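Local coordinates for protein predicted ATPase of the ABC class (Vibrio vulnificus, PDB 5D6A) that binds the ATP analogue AMP-PNP and probably hydrolyses ATP as an ATPase of the ABC class, at residues P461-L473 with M560-N574. Residues are numbered along the deposited sequence; the frame is centred on the assembly and turned at random.
Sequences PRALHCSALMNIL and MAALNRMRKSQFRNN
A bend at chi3 (-64°) in the otherwise extended Arg462 side chain turns its guanidinium flat onto one face of the Phe571 ring. Phe571 has CG anti to its own carbonyl carbon (chi1 -73°), which places the ring between Arg462 and Leu464. The stack is nearly parallel, with Arg462 CZ 4.1 Å from the Phe571 ring centroid in a cation-pi contact; over the opposite face Leu464 CD1 makes a CH-pi contact. Arg462 NH2 also donates to Asn564 OD1 (2.9 Å) in a bent bond (136° at the hydrogen), the donor standing above the carbonyl plane rather than on a lone pair, and a water joins Arg462 NH1 to Asn564 O. The same guanidinium forms a salt bridge with Glu352 and a hydrogen bond with the carbonyl of His312. Strand 463-465, the middle of a three-stranded sheet completed by 525-526, runs antiparallel to 571-572: Ala463 and Arg572 form a hydrogen-bonded pair, Leu464 and Phe571 a non-hydrogen-bonded one, and His465 N continues the pairing to Gln570 O (2.9 Å). Farther along, Leu464 CD2 meets Leu563 CD2 tip to tip, while Leu469 CD2 and Ile472 CD1 converge on Met566 CE. The buried Arg462 charge is probably compensated mainly by Glu352, and this one side chain joins strand 571-572, helix 556-564 and helix 339-352.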
ATOM      1  N   PRO A 461     -30.986  -2.125   2.365  1.00 45.96           N
ATOM      2  CA  PRO A 461     -29.680  -2.481   1.814  1.00 43.77           C
ATOM      3  C   PRO A 461     -29.739  -2.764   0.320  1.00 44.45           C
ATOM      4  O   PRO A 461     -30.780  -3.180  -0.190  1.00 47.43           O
ATOM      5  CB  PRO A 461     -29.296  -3.760   2.583  1.00 42.61           C
ATOM      6  CG  PRO A 461     -30.288  -3.898   3.693  1.00 43.64           C
ATOM      7  CD  PRO A 461     -31.518  -3.175   3.249  1.00 45.95           C
ATOM      8  N   ARG A 462     -28.631  -2.523  -0.374  1.00 43.38           N
ATOM      9  CA  ARG A 462     -28.554  -2.792  -1.803  1.00 44.61           C
ATOM     10  C   ARG A 462     -28.570  -4.293  -2.013  1.00 43.48           C
ATOM     11  O   ARG A 462     -27.947  -5.036  -1.252  1.00 42.51           O
ATOM     12  CB  ARG A 462     -27.250  -2.255  -2.390  1.00 44.14           C
ATOM     13  CG  ARG A 462     -27.045  -0.754  -2.292  1.00 45.20           C
ATOM     14  CD  ARG A 462     -25.586  -0.420  -2.575  1.00 44.48           C
ATOM     15  NE  ARG A 462     -24.708  -1.006  -1.559  1.00 42.66           N
ATOM     16  CZ  ARG A 462     -23.379  -1.045  -1.624  1.00 42.57           C
ATOM     17  NH1 ARG A 462     -22.730  -0.546  -2.672  1.00 44.29           N
ATOM     18  NH2 ARG A 462     -22.690  -1.607  -0.639  1.00 41.39           N
ATOM     19  N   ALA A 463     -29.272  -4.742  -3.042  1.00 44.18           N
ATOM     20  CA  ALA A 463     -29.305  -6.159  -3.352  1.00 44.20           C
ATOM     21  C   ALA A 463     -28.026  -6.519  -4.110  1.00 42.81           C
ATOM     22  O   ALA A 463     -27.514  -5.712  -4.883  1.00 43.11           O
ATOM     23  CB  ALA A 463     -30.534  -6.493  -4.180  1.00 46.33           C
ATOM     24  N   LEU A 464     -27.509  -7.721  -3.877  1.00 42.15           N
ATOM     25  CA  LEU A 464     -26.301  -8.191  -4.553  1.00 42.19           C
ATOM     26  C   LEU A 464     -26.662  -9.239  -5.600  1.00 43.64           C
ATOM     27  O   LEU A 464     -27.498 -10.103  -5.348  1.00 43.95           O
ATOM     28  CB  LEU A 464     -25.330  -8.805  -3.542  1.00 40.48           C
ATOM     29  CG  LEU A 464     -24.033  -9.415  -4.093  1.00 39.88           C
ATOM     30  CD1 LEU A 464     -23.178  -8.368  -4.793  1.00 39.83           C
ATOM     31  CD2 LEU A 464     -23.246 -10.078  -2.975  1.00 38.41           C
ATOM     32  N   HIS A 465     -26.029  -9.163  -6.769  1.00 44.70           N
ATOM     33  CA  HIS A 465     -26.270 -10.138  -7.830  1.00 45.99           C
ATOM     34  C   HIS A 465     -25.321 -11.311  -7.583  1.00 45.15           C
ATOM     35  O   HIS A 465     -24.273 -11.419  -8.223  1.00 44.99           O
ATOM     36  CB  HIS A 465     -25.998  -9.537  -9.212  1.00 46.58           C
ATOM     37  CG  HIS A 465     -26.574 -10.334 -10.342  1.00 48.09           C
ATOM     38  ND1 HIS A 465     -27.201  -9.754 -11.423  1.00 50.03           N
ATOM     39  CD2 HIS A 465     -26.680 -11.671 -10.523  1.00 47.69           C
ATOM     40  CE1 HIS A 465     -27.625 -10.696 -12.245  1.00 50.96           C
ATOM     41  NE2 HIS A 465     -27.326 -11.869 -11.718  1.00 49.71           N
ATOM     42  N   CYS A 466     -25.690 -12.189  -6.653  1.00 45.76           N
ATOM     43  CA  CYS A 466     -24.857 -13.344  -6.291  1.00 46.06           C
ATOM     44  C   CYS A 466     -24.396 -14.206  -7.471  1.00 46.88           C
ATOM     45  O   CYS A 466     -23.271 -14.695  -7.474  1.00 46.83           O
ATOM     46  CB  CYS A 466     -25.588 -14.225  -5.281  1.00 47.00           C
ATOM     47  SG  CYS A 466     -25.956 -13.399  -3.721  1.00 48.75           S
ATOM     48  N   SER A 467     -25.257 -14.385  -8.467  1.00 49.03           N
ATOM     49  CA  SER A 467     -24.916 -15.210  -9.627  1.00 50.39           C
ATOM     50  C   SER A 467     -23.898 -14.559 -10.576  1.00 49.95           C
ATOM     51  O   SER A 467     -23.231 -15.258 -11.341  1.00 50.71           O
ATOM     52  CB  SER A 467     -26.177 -15.576 -10.410  1.00 52.98           C
ATOM     53  OG  SER A 467     -26.790 -14.432 -10.965  1.00 54.07           O
ATOM     54  N   ALA A 468     -23.785 -13.233 -10.539  1.00 48.55           N
ATOM     55  CA  ALA A 468     -22.834 -12.524 -11.401  1.00 48.18           C
ATOM     56  C   ALA A 468     -21.387 -12.830 -10.999  1.00 45.70           C
ATOM     57  O   ALA A 468     -20.466 -12.667 -11.801  1.00 45.50           O
ATOM     58  CB  ALA A 468     -23.095 -11.025 -11.362  1.00 48.65           C
ATOM     59  N   LEU A 469     -21.198 -13.267  -9.753  1.00 43.20           N
ATOM     60  CA  LEU A 469     -19.873 -13.633  -9.248  1.00 41.47           C
ATOM     61  C   LEU A 469     -19.375 -14.908  -9.921  1.00 41.76           C
ATOM     62  O   LEU A 469     -18.172 -15.083 -10.122  1.00 41.39           O
ATOM     63  CB  LEU A 469     -19.913 -13.825  -7.731  1.00 39.80           C
ATOM     64  CG  LEU A 469     -20.182 -12.572  -6.893  1.00 38.86           C
ATOM     65  CD1 LEU A 469     -20.507 -12.934  -5.452  1.00 38.10           C
ATOM     66  CD2 LEU A 469     -18.997 -11.623  -6.961  1.00 37.95           C
HETATM   67  N   MSE A 470     -20.310 -15.790 -10.266  1.00 43.23           N
HETATM   68  CA  MSE A 470     -19.992 -17.052 -10.941  1.00 44.61           C
HETATM   69  C   MSE A 470     -19.386 -16.778 -12.291  1.00 46.07           C
HETATM   70  O   MSE A 470     -18.462 -17.473 -12.716  1.00 46.97           O
HETATM   71  CB  MSE A 470     -21.276 -17.876 -11.081  1.00 46.04           C
HETATM   72  CG  MSE A 470     -21.088 -19.214 -11.790  1.00 47.87           C
HETATM   73 SE   MSE A 470     -19.846 -20.365 -10.790  1.00 47.77          SE
HETATM   74  CE  MSE A 470     -21.126 -21.130  -9.504  1.00 48.03           C
ATOM     75  N   ASN A 471     -19.901 -15.758 -12.976  1.00 46.72           N
ATOM     76  CA  ASN A 471     -19.395 -15.379 -14.295  1.00 48.87           C
ATOM     77  C   ASN A 471     -17.926 -14.957 -14.253  1.00 48.02           C
ATOM     78  O   ASN A 471     -17.169 -15.224 -15.185  1.00 49.31           O
ATOM     79  CB  ASN A 471     -20.256 -14.262 -14.894  1.00 50.21           C
ATOM     80  CG  ASN A 471     -21.691 -14.697 -15.135  1.00 52.06           C
ATOM     81  OD1 ASN A 471     -22.031 -15.872 -15.006  1.00 52.70           O
ATOM     82  ND2 ASN A 471     -22.541 -13.748 -15.492  1.00 54.11           N
ATOM     83  N   ILE A 472     -17.531 -14.304 -13.166  1.00 46.85           N
ATOM     84  CA  ILE A 472     -16.149 -13.874 -12.988  1.00 46.32           C
ATOM     85  C   ILE A 472     -15.260 -15.105 -12.794  1.00 46.52           C
ATOM     86  O   ILE A 472     -14.150 -15.160 -13.321  1.00 47.67           O
ATOM     87  CB  ILE A 472     -16.009 -12.906 -11.795  1.00 44.61           C
ATOM     88  CG1 ILE A 472     -16.908 -11.680 -12.000  1.00 44.91           C
ATOM     89  CG2 ILE A 472     -14.558 -12.472 -11.618  1.00 44.11           C
ATOM     90  CD1 ILE A 472     -16.893 -10.711 -10.838  1.00 44.03           C
ATOM     91  N   LEU A 473     -15.754 -16.092 -12.045  1.00 45.68           N
ATOM     92  CA  LEU A 473     -15.000 -17.327 -11.822  1.00 46.02           C
ATOM     93  C   LEU A 473     -14.802 -18.117 -13.111  1.00 49.85           C
ATOM     94  O   LEU A 473     -13.703 -18.606 -13.368  1.00 51.73           O
ATOM     95  CB  LEU A 473     -15.690 -18.217 -10.785  1.00 44.69           C
ATOM     96  CG  LEU A 473     -15.626 -17.802  -9.314  1.00 42.47           C
ATOM     97  CD1 LEU A 473     -16.602 -18.626  -8.494  1.00 42.36           C
ATOM     98  CD2 LEU A 473     -14.216 -17.946  -8.764  1.00 41.36           C
HETATM   99  N   MSE A 560     -18.074  -7.642   3.005  1.00 34.11           N
HETATM  100  CA  MSE A 560     -18.833  -6.612   2.295  1.00 34.86           C
HETATM  101  C   MSE A 560     -17.899  -5.520   1.865  1.00 34.20           C
HETATM  102  O   MSE A 560     -17.931  -5.086   0.714  1.00 33.74           O
HETATM  103  CB  MSE A 560     -19.909  -6.001   3.193  1.00 36.82           C
HETATM  104  CG  MSE A 560     -21.114  -6.918   3.384  1.00 38.23           C
HETATM  105 SE   MSE A 560     -21.924  -7.379   1.647  1.00 41.42          SE
HETATM  106  CE  MSE A 560     -22.450  -5.574   1.055  1.00 41.98           C
ATOM    107  N   ALA A 561     -17.059  -5.065   2.789  1.00 33.40           N
ATOM    108  CA  ALA A 561     -16.094  -4.013   2.488  1.00 33.68           C
ATOM    109  C   ALA A 561     -15.265  -4.380   1.255  1.00 32.76           C
ATOM    110  O   ALA A 561     -15.091  -3.564   0.348  1.00 31.80           O
ATOM    111  CB  ALA A 561     -15.187  -3.767   3.685  1.00 34.07           C
ATOM    112  N   ALA A 562     -14.760  -5.611   1.227  1.00 32.62           N
ATOM    113  CA  ALA A 562     -13.958  -6.092   0.099  1.00 32.95           C
ATOM    114  C   ALA A 562     -14.807  -6.153  -1.162  1.00 34.12           C
ATOM    115  O   ALA A 562     -14.357  -5.799  -2.252  1.00 34.38           O
ATOM    116  CB  ALA A 562     -13.383  -7.465   0.408  1.00 31.66           C
ATOM    117  N   LEU A 563     -16.048  -6.596  -0.993  1.00 34.97           N
ATOM    118  CA  LEU A 563     -16.983  -6.736  -2.098  1.00 35.41           C
ATOM    119  C   LEU A 563     -17.411  -5.367  -2.643  1.00 35.13           C
ATOM    120  O   LEU A 563     -17.645  -5.222  -3.842  1.00 36.16           O
ATOM    121  CB  LEU A 563     -18.186  -7.557  -1.629  1.00 36.64           C
ATOM    122  CG  LEU A 563     -19.135  -8.174  -2.651  1.00 38.30           C
ATOM    123  CD1 LEU A 563     -18.390  -9.008  -3.683  1.00 38.30           C
ATOM    124  CD2 LEU A 563     -20.151  -9.032  -1.909  1.00 39.68           C
ATOM    125  N   ASN A 564     -17.496  -4.370  -1.761  1.00 34.18           N
ATOM    126  CA  ASN A 564     -17.855  -3.003  -2.153  1.00 34.31           C
ATOM    127  C   ASN A 564     -16.773  -2.361  -3.011  1.00 34.59           C
ATOM    128  O   ASN A 564     -17.031  -1.375  -3.698  1.00 35.07           O
ATOM    129  CB  ASN A 564     -18.075  -2.117  -0.918  1.00 34.96           C
ATOM    130  CG  ASN A 564     -19.298  -2.511  -0.113  1.00 35.38           C
ATOM    131  OD1 ASN A 564     -20.217  -3.145  -0.622  1.00 36.34           O
ATOM    132  ND2 ASN A 564     -19.322  -2.112   1.153  1.00 36.45           N
ATOM    133  N   ARG A 565     -15.562  -2.916  -2.948  1.00 34.36           N
ATOM    134  CA  ARG A 565     -14.418  -2.399  -3.704  1.00 34.53           C
ATOM    135  C   ARG A 565     -14.062  -3.239  -4.925  1.00 34.82           C
ATOM    136  O   ARG A 565     -13.102  -2.922  -5.630  1.00 36.06           O
ATOM    137  CB  ARG A 565     -13.209  -2.265  -2.781  1.00 33.88           C
ATOM    138  CG  ARG A 565     -13.402  -1.181  -1.738  1.00 34.87           C
ATOM    139  CD  ARG A 565     -12.374  -1.237  -0.622  1.00 34.66           C
ATOM    140  NE  ARG A 565     -12.542  -0.099   0.273  1.00 35.91           N
ATOM    141  CZ  ARG A 565     -13.488  -0.004   1.206  1.00 35.90           C
ATOM    142  NH1 ARG A 565     -13.557   1.084   1.960  1.00 37.18           N
ATOM    143  NH2 ARG A 565     -14.372  -0.979   1.385  1.00 35.07           N
HETATM  144  N   MSE A 566     -14.824  -4.303  -5.175  1.00 35.24           N
HETATM  145  CA  MSE A 566     -14.598  -5.146  -6.352  1.00 36.03           C
HETATM  146  C   MSE A 566     -15.293  -4.442  -7.484  1.00 36.49           C
HETATM  147  O   MSE A 566     -16.496  -4.192  -7.426  1.00 36.92           O
HETATM  148  CB  MSE A 566     -15.130  -6.556  -6.139  1.00 36.69           C
HETATM  149  CG  MSE A 566     -14.290  -7.573  -6.898  1.00 38.79           C
HETATM  150 SE   MSE A 566     -15.290  -8.223  -8.458  1.00 43.39          SE
HETATM  151  CE  MSE A 566     -16.582  -9.340  -7.478  1.00 40.25           C
ATOM    152  N   ARG A 567     -14.535  -4.134  -8.529  1.00 37.22           N
ATOM    153  CA  ARG A 567     -15.036  -3.348  -9.666  1.00 39.85           C
ATOM    154  C   ARG A 567     -16.114  -3.991 -10.549  1.00 43.16           C
ATOM    155  O   ARG A 567     -16.776  -3.287 -11.316  1.00 46.30           O
ATOM    156  CB  ARG A 567     -13.845  -2.889 -10.511  1.00 39.81           C
ATOM    157  CG  ARG A 567     -12.873  -2.054  -9.689  1.00 39.15           C
ATOM    158  CD  ARG A 567     -11.626  -1.642 -10.441  1.00 40.56           C
ATOM    159  NE  ARG A 567     -10.795  -0.768  -9.613  1.00 40.24           N
ATOM    160  CZ  ARG A 567     -10.954   0.552  -9.501  1.00 41.93           C
ATOM    161  NH1 ARG A 567     -11.922   1.183 -10.164  1.00 43.32           N
ATOM    162  NH2 ARG A 567     -10.141   1.252  -8.719  1.00 42.33           N
ATOM    163  N   LYS A 568     -16.301  -5.304 -10.435  1.00 44.41           N
ATOM    164  CA  LYS A 568     -17.314  -6.004 -11.235  1.00 46.63           C
ATOM    165  C   LYS A 568     -18.591  -6.300 -10.444  1.00 46.21           C
ATOM    166  O   LYS A 568     -19.614  -6.647 -11.031  1.00 50.18           O
ATOM    167  CB  LYS A 568     -16.754  -7.320 -11.777  1.00 48.30           C
ATOM    168  CG  LYS A 568     -15.530  -7.188 -12.672  1.00 49.68           C
ATOM    169  CD  LYS A 568     -15.839  -6.469 -13.971  1.00 52.10           C
ATOM    170  CE  LYS A 568     -14.622  -6.461 -14.882  1.00 54.28           C
ATOM    171  NZ  LYS A 568     -14.888  -5.767 -16.169  1.00 58.00           N
ATOM    172  N   SER A 569     -18.531  -6.181  -9.120  1.00 42.79           N
ATOM    173  CA  SER A 569     -19.701  -6.449  -8.282  1.00 41.74           C
ATOM    174  C   SER A 569     -20.954  -5.751  -8.802  1.00 43.54           C
ATOM    175  O   SER A 569     -20.912  -4.575  -9.171  1.00 43.60           O
ATOM    176  CB  SER A 569     -19.448  -6.001  -6.840  1.00 40.41           C
ATOM    177  OG  SER A 569     -18.428  -6.766  -6.233  1.00 38.46           O
ATOM    178  N   GLN A 570     -22.063  -6.487  -8.827  1.00 44.81           N
ATOM    179  CA  GLN A 570     -23.339  -5.939  -9.272  1.00 47.69           C
ATOM    180  C   GLN A 570     -24.298  -5.730  -8.098  1.00 46.37           C
ATOM    181  O   GLN A 570     -24.790  -6.692  -7.503  1.00 45.20           O
ATOM    182  CB  GLN A 570     -24.002  -6.839 -10.317  1.00 50.78           C
ATOM    183  CG  GLN A 570     -23.272  -6.919 -11.648  1.00 53.56           C
ATOM    184  CD  GLN A 570     -24.092  -7.615 -12.724  1.00 57.94           C
ATOM    185  OE1 GLN A 570     -25.302  -7.805 -12.579  1.00 59.71           O
ATOM    186  NE2 GLN A 570     -23.439  -7.983 -13.819  1.00 60.68           N
ATOM    187  N   PHE A 571     -24.535  -4.462  -7.769  1.00 46.39           N
ATOM    188  CA  PHE A 571     -25.461  -4.069  -6.716  1.00 46.15           C
ATOM    189  C   PHE A 571     -26.598  -3.291  -7.358  1.00 49.66           C
ATOM    190  O   PHE A 571     -26.414  -2.675  -8.408  1.00 50.91           O
ATOM    191  CB  PHE A 571     -24.785  -3.159  -5.685  1.00 44.38           C
ATOM    192  CG  PHE A 571     -23.820  -3.858  -4.768  1.00 41.36           C
ATOM    193  CD1 PHE A 571     -24.255  -4.394  -3.563  1.00 40.83           C
ATOM    194  CD2 PHE A 571     -22.472  -3.941  -5.082  1.00 40.02           C
ATOM    195  CE1 PHE A 571     -23.372  -5.022  -2.702  1.00 38.36           C
ATOM    196  CE2 PHE A 571     -21.582  -4.569  -4.223  1.00 38.28           C
ATOM    197  CZ  PHE A 571     -22.034  -5.110  -3.031  1.00 37.21           C
ATOM    198  N   ARG A 572     -27.774  -3.321  -6.738  1.00 52.21           N
ATOM    199  CA  ARG A 572     -28.905  -2.550  -7.242  1.00 56.19           C
ATOM    200  C   ARG A 572     -29.684  -1.956  -6.074  1.00 58.58           C
ATOM    201  O   ARG A 572     -29.422  -2.267  -4.912  1.00 55.97           O
ATOM    202  CB  ARG A 572     -29.867  -3.400  -8.088  1.00 58.14           C
ATOM    203  CG  ARG A 572     -30.782  -4.303  -7.266  1.00 58.82           C
ATOM    204  CD  ARG A 572     -32.132  -4.519  -7.938  1.00 62.16           C
ATOM    205  NE  ARG A 572     -32.169  -5.563  -8.957  1.00 62.76           N
ATOM    206  CZ  ARG A 572     -32.591  -6.811  -8.747  1.00 62.09           C
ATOM    207  NH1 ARG A 572     -33.010  -7.202  -7.544  1.00 60.20           N
ATOM    208  NH2 ARG A 572     -32.598  -7.678  -9.749  1.00 63.42           N
ATOM    209  N   ASN A 573     -30.652  -1.109  -6.405  1.00 65.31           N
ATOM    210  CA  ASN A 573     -31.532  -0.498  -5.421  1.00 70.02           C
ATOM    211  C   ASN A 573     -32.977  -0.877  -5.704  1.00 77.16           C
ATOM    212  O   ASN A 573     -33.542  -0.456  -6.716  1.00 80.53           O
ATOM    213  CB  ASN A 573     -31.390   1.027  -5.429  1.00 70.88           C
ATOM    214  CG  ASN A 573     -30.151   1.509  -4.698  1.00 69.02           C
ATOM    215  OD1 ASN A 573     -29.783   0.968  -3.656  1.00 67.97           O
ATOM    216  ND2 ASN A 573     -29.528   2.560  -5.216  1.00 69.91           N
ATOM    217  N   ASN A 574     -33.568  -1.680  -4.821  1.00 82.89           N
ATOM    218  CA  ASN A 574     -34.974  -2.070  -4.946  1.00 89.96           C
ATOM    219  C   ASN A 574     -35.810  -0.846  -4.586  1.00 99.39           C
ATOM    220  O   ASN A 574     -36.727  -0.908  -3.764  1.00102.47           O
ATOM    221  CB  ASN A 574     -35.296  -3.232  -4.005  1.00 87.91           C
ATOM    222  CG  ASN A 574     -34.465  -4.469  -4.293  1.00 83.39           C
ATOM    223  OD1 ASN A 574     -33.955  -4.644  -5.395  1.00 80.14           O
ATOM    224  ND2 ASN A 574     -34.340  -5.343  -3.299  1.00 80.80           N
TER
HETATM  225  O   HOH W   1     -19.703   0.026  -3.516  1.00 38.49           O